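Local coordinates for mitochondrial ubiquitin ligase activator of NFKB 1 (Homo sapiens, PDB 6M2D), which acts as a mitochondrial E3 ligase whose zinc-binding RING domain, the part in this chain, promotes transfer of ubiquitin from an E2 enzyme to substrate lysines, at residues E30-R33 with A34-E37; P38-P42 with I43-A47. All coordinates share one frame; numbering follows the deposited sequence.

Interaction 1: residues E30-R33 with A34-E37; sequences ECYR and ALPE. With ZN (zinc ion), chain G.
The side chains of Y32 and L35 cross at about a right angle where the helix gives way to loop, and they meet at one pair of atoms, Y32 CD1 and L35 CD1, 4.0 Å apart. The methyl comes obliquely to the ring. Y32 CG, anti to the backbone N (chi1 165°), swings the ring to the carbonyl side, where L35, its CG beside its own N (chi1 -73°), presents CD1. L35 CG also sits 3.3 Å from C31 O. With an alanine at L35, Y32 CD1 would probably lose its methyl neighbour and a gap would be likely to open beside the C31 and Y32 carbonyls. In the RING finger this short helix carries the last ligand of the four-cysteine site: C31 SG binds zinc at 2.3 Å, with C7, C10 and C28 completing the set, and C31 CB leaves the backbone away from residues 34-37. A34 N bonds E30 O at 3.0 Å, a helical i+4 bond, and L35 N bonds Y32 O at 3.1 Å. R33, its chain bent at chi3, turns back along the helix and lays one guanidinium face over E30 CA, offset toward the rim.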
loop_
_atom_site.group_PDB
_atom_site.type_symbol
_atom_site.label_atom_id
_atom_site.label_comp_id
_atom_site.label_asym_id
_atom_site.label_seq_id
_atom_site.Cartn_x
_atom_site.Cartn_y
_atom_site.Cartn_z
ATOM N N GLU A 30 -1.702 -5.373 6.194
ATOM C CA GLU A 30 -1.376 -6.796 6.119
ATOM C C GLU A 30 -0.750 -7.148 4.777
ATOM O O GLU A 30 0.215 -7.918 4.714
ATOM C CB GLU A 30 -2.630 -7.638 6.369
ATOM C CG GLU A 30 -2.734 -8.181 7.790
ATOM C CD GLU A 30 -3.938 -9.091 7.985
ATOM O OE1 GLU A 30 -4.466 -9.608 6.974
ATOM O OE2 GLU A 30 -4.361 -9.274 9.151
ATOM N N CYS A 31 -1.265 -6.568 3.698
ATOM C CA CYS A 31 -0.727 -6.884 2.381
ATOM C C CYS A 31 0.683 -6.331 2.218
ATOM O O CYS A 31 1.534 -6.969 1.584
ATOM C CB CYS A 31 -1.658 -6.343 1.305
ATOM S SG CYS A 31 -3.078 -7.429 1.066
ATOM N N TYR A 32 0.955 -5.149 2.783
ATOM C CA TYR A 32 2.313 -4.620 2.745
ATOM C C TYR A 32 3.288 -5.591 3.398
ATOM O O TYR A 32 4.344 -5.906 2.837
ATOM C CB TYR A 32 2.392 -3.262 3.440
ATOM C CG TYR A 32 3.835 -2.929 3.701
ATOM C CD1 TYR A 32 4.678 -2.597 2.647
ATOM C CD2 TYR A 32 4.377 -3.009 4.983
ATOM C CE1 TYR A 32 6.008 -2.325 2.858
ATOM C CE2 TYR A 32 5.715 -2.734 5.209
ATOM C CZ TYR A 32 6.524 -2.390 4.140
ATOM O OH TYR A 32 7.854 -2.110 4.346
ATOM N N ARG A 33 2.960 -6.056 4.605
ATOM C CA ARG A 33 3.822 -7.011 5.287
ATOM C C ARG A 33 4.013 -8.275 4.459
ATOM O O ARG A 33 5.104 -8.856 4.441
ATOM C CB ARG A 33 3.236 -7.352 6.655
ATOM C CG ARG A 33 3.492 -6.299 7.721
ATOM C CD ARG A 33 3.141 -6.827 9.106
ATOM N NE ARG A 33 1.990 -6.122 9.663
ATOM C CZ ARG A 33 0.802 -6.679 9.877
ATOM N NH1 ARG A 33 0.609 -7.963 9.596
ATOM N NH2 ARG A 33 -0.195 -5.952 10.378
ATOM N N ALA A 34 2.967 -8.708 3.757
ATOM C CA ALA A 34 3.030 -9.939 2.985
ATOM C C ALA A 34 3.760 -9.785 1.657
ATOM O O ALA A 34 4.027 -10.804 1.008
ATOM C CB ALA A 34 1.616 -10.475 2.734
ATOM N N LEU A 35 4.090 -8.560 1.243
ATOM C CA LEU A 35 4.700 -8.360 -0.063
ATOM C C LEU A 35 6.021 -9.120 -0.140
ATOM O O LEU A 35 6.776 -9.157 0.839
ATOM C CB LEU A 35 4.942 -6.873 -0.336
ATOM C CG LEU A 35 3.761 -5.947 -0.655
ATOM C CD1 LEU A 35 4.225 -4.506 -0.816
ATOM C CD2 LEU A 35 3.044 -6.396 -1.911
ATOM N N PRO A 36 6.326 -9.750 -1.268
ATOM C CA PRO A 36 7.610 -10.446 -1.386
ATOM C C PRO A 36 8.759 -9.460 -1.489
ATOM O O PRO A 36 8.602 -8.325 -1.944
ATOM C CB PRO A 36 7.456 -11.267 -2.672
ATOM C CG PRO A 36 6.417 -10.546 -3.466
ATOM C CD PRO A 36 5.491 -9.895 -2.476
ATOM N N GLU A 37 9.921 -9.909 -1.072
ATOM C CA GLU A 37 11.083 -9.036 -1.100
ATOM C C GLU A 37 11.778 -9.095 -2.458
ATOM O O GLU A 37 11.784 -10.141 -3.117
ATOM C CB GLU A 37 12.061 -9.433 -0.007
ATOM C CG GLU A 37 11.517 -9.209 1.391
ATOM C CD GLU A 37 11.672 -7.772 1.844
ATOM O OE1 GLU A 37 12.383 -7.002 1.165
ATOM O OE2 GLU A 37 11.084 -7.411 2.889
HETATM ZN ZN ZN G . -4.731 -5.867 1.391
#

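Interaction 2: residues P38-P42 with I43-A47; sequences PKKCP and ICRQA. With ZN (zinc ion), chain H; SO4 (sulfate ion), chain I; SO4 (sulfate ion), chain J.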
loop_
_atom_site.group_PDB
_atom_site.type_symbol
_atom_site.label_atom_id
_atom_site.label_comp_id
_atom_site.label_asym_id
_atom_site.label_seq_id
_atom_site.Cartn_x
_atom_site.Cartn_y
_atom_site.Cartn_z
ATOM N N PRO A 38 12.352 -7.977 -2.923
ATOM C CA PRO A 38 12.306 -6.661 -2.273
ATOM C C PRO A 38 10.958 -5.988 -2.483
ATOM O O PRO A 38 10.430 -6.033 -3.589
ATOM C CB PRO A 38 13.416 -5.886 -2.976
ATOM C CG PRO A 38 13.443 -6.474 -4.355
ATOM C CD PRO A 38 13.110 -7.940 -4.189
ATOM N N LYS A 39 10.416 -5.377 -1.434
ATOM C CA LYS A 39 9.047 -4.877 -1.480
ATOM C C LYS A 39 8.912 -3.748 -2.495
ATOM O O LYS A 39 9.654 -2.761 -2.458
ATOM C CB LYS A 39 8.620 -4.416 -0.088
ATOM C CG LYS A 39 8.495 -5.568 0.910
ATOM C CD LYS A 39 7.937 -5.099 2.231
ATOM C CE LYS A 39 7.952 -6.195 3.282
ATOM N NZ LYS A 39 6.981 -7.270 2.983
ATOM N N LYS A 40 7.963 -3.904 -3.414
ATOM C CA LYS A 40 7.736 -2.933 -4.471
ATOM C C LYS A 40 6.276 -2.507 -4.468
ATOM O O LYS A 40 5.381 -3.294 -4.141
ATOM C CB LYS A 40 8.122 -3.503 -5.852
ATOM C CG LYS A 40 9.560 -4.002 -5.913
ATOM C CD LYS A 40 10.035 -4.274 -7.330
ATOM C CE LYS A 40 11.506 -4.686 -7.314
ATOM N NZ LYS A 40 12.035 -5.008 -8.666
ATOM N N CYS A 41 6.047 -1.252 -4.844
ATOM C CA CYS A 41 4.696 -0.709 -4.847
ATOM C C CYS A 41 3.838 -1.432 -5.877
ATOM O O CYS A 41 4.245 -1.554 -7.044
ATOM C CB CYS A 41 4.727 0.788 -5.151
ATOM S SG CYS A 41 3.093 1.520 -5.410
ATOM N N PRO A 42 2.655 -1.930 -5.502
ATOM C CA PRO A 42 1.791 -2.592 -6.494
ATOM C C PRO A 42 1.414 -1.700 -7.670
ATOM O O PRO A 42 1.143 -2.217 -8.760
ATOM C CB PRO A 42 0.559 -2.997 -5.672
ATOM C CG PRO A 42 1.083 -3.123 -4.256
ATOM C CD PRO A 42 2.141 -2.059 -4.126
ATOM N N ILE A 43 1.412 -0.376 -7.492
ATOM C CA ILE A 43 0.964 0.524 -8.554
ATOM C C ILE A 43 2.089 0.817 -9.530
ATOM O O ILE A 43 1.932 0.669 -10.747
ATOM C CB ILE A 43 0.414 1.836 -7.970
ATOM C CG1 ILE A 43 -0.774 1.564 -7.050
ATOM C CG2 ILE A 43 0.042 2.788 -9.107
ATOM C CD1 ILE A 43 -1.886 0.844 -7.730
ATOM N N CYS A 44 3.225 1.276 -9.021
ATOM C CA CYS A 44 4.274 1.799 -9.877
ATOM C C CYS A 44 5.521 0.933 -9.900
ATOM O O CYS A 44 6.411 1.194 -10.718
ATOM C CB CYS A 44 4.632 3.232 -9.444
ATOM S SG CYS A 44 5.554 3.316 -7.919
ATOM N N ARG A 45 5.591 -0.090 -9.047
ATOM C CA ARG A 45 6.679 -1.063 -8.930
ATOM C C ARG A 45 7.969 -0.472 -8.379
ATOM O O ARG A 45 9.011 -1.140 -8.412
ATOM C CB ARG A 45 6.983 -1.775 -10.257
ATOM C CG ARG A 45 5.788 -2.414 -10.934
ATOM C CD ARG A 45 5.185 -3.553 -10.123
ATOM N NE ARG A 45 6.098 -4.680 -9.944
ATOM C CZ ARG A 45 5.985 -5.575 -8.967
ATOM N NH1 ARG A 45 4.991 -5.484 -8.089
ATOM N NH2 ARG A 45 6.864 -6.560 -8.862
ATOM N N GLN A 46 7.941 0.751 -7.864
ATOM C CA GLN A 46 9.111 1.288 -7.183
ATOM C C GLN A 46 9.317 0.592 -5.849
ATOM O O GLN A 46 8.366 0.157 -5.194
ATOM C CB GLN A 46 8.955 2.784 -6.931
ATOM C CG GLN A 46 9.659 3.667 -7.920
ATOM C CD GLN A 46 9.409 5.123 -7.619
ATOM O OE1 GLN A 46 8.458 5.719 -8.134
ATOM N NE2 GLN A 46 10.245 5.702 -6.761
ATOM N N ALA A 47 10.576 0.511 -5.437
ATOM C CA ALA A 47 10.887 0.022 -4.104
ATOM C C ALA A 47 10.202 0.886 -3.049
ATOM O O ALA A 47 10.142 2.115 -3.162
ATOM C CB ALA A 47 12.399 0.015 -3.892
HETATM ZN ZN ZN H . 3.926 3.548 -6.127
HETATM S S SO4 I . 12.993 1.429 -8.470
HETATM O O1 SO4 I . 11.820 1.382 -9.344
HETATM O O2 SO4 I . 12.586 1.786 -7.109
HETATM O O3 SO4 I . 13.644 0.118 -8.439
HETATM O O4 SO4 I . 13.919 2.438 -8.983
HETATM S S SO4 J . 9.943 -7.312 -10.832
HETATM O O1 SO4 J . 8.694 -7.150 -11.584
HETATM O O2 SO4 J . 9.814 -6.707 -9.506
HETATM O O3 SO4 J . 10.236 -8.738 -10.667
HETATM O O4 SO4 J . 11.023 -6.659 -11.575
HETATM O O HOH W 1 4.100 -5.512 -5.709
#
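C41 swings SG away from its own N (chi1 172°), which brings the sulfur to the zinc, while C44 SG, set between its backbone N and carbonyl carbon (chi1 73°), reaches the same metal from three residues further along the turn. The metal bonds measure 2.3 Å from C41 SG and 2.4 Å from C44 SG to zinc, and C22 and H24 complete the site of three cysteines and one histidine. The spacing is that of a RING zinc knuckle, C-P-I-C, in which backbone N-H groups face the first sulfur: I43 N and C44 N both make weak hydrogen bonds to C41 SG, which would probably temper the negative charge of the thiolate. Two backbone bonds close the turn, R45 N to C41 O at 2.8 Å and C41 N to Q46 O at 2.7 Å, the latter fairly straight at 163°. R45, bent at chi2 and chi3, folds back so that K40 CB lies 4.2 Å above the centre of one guanidinium face. The extended K40 chain and R45 then grip one sulfate, probably from the crystallisation liquor, K40 NZ lying 2.9 Å and R45 NH2 3.0 Å from its O2. The knuckle lies in the loop between helix 29-34 and strand 50-53, with C41 and P42 packed on F19 of strand 17-20.

How the interactions relate
From the N terminus, interaction 1 comes first and interaction 2 follows in series: neither encloses nor crosses the other. Residues 30-37 close the turn at the C-terminal end of helix 29-34; residues 38-47 contain the knuckle at the second zinc, ahead of strand 50-53. Their centres are 11 Å apart, but K39 joins them. Its NZ probably hydrogen-bonds to R33 O (2.9 Å) and Y32 O (3.0 Å), also bonds to L35 O, and makes a cation-pi contact with Y32. L35 CD1 packs 3.7 Å from K40 O. The helix carrying a ligand of one zinc is thus tied to the loop carrying two ligands of the other.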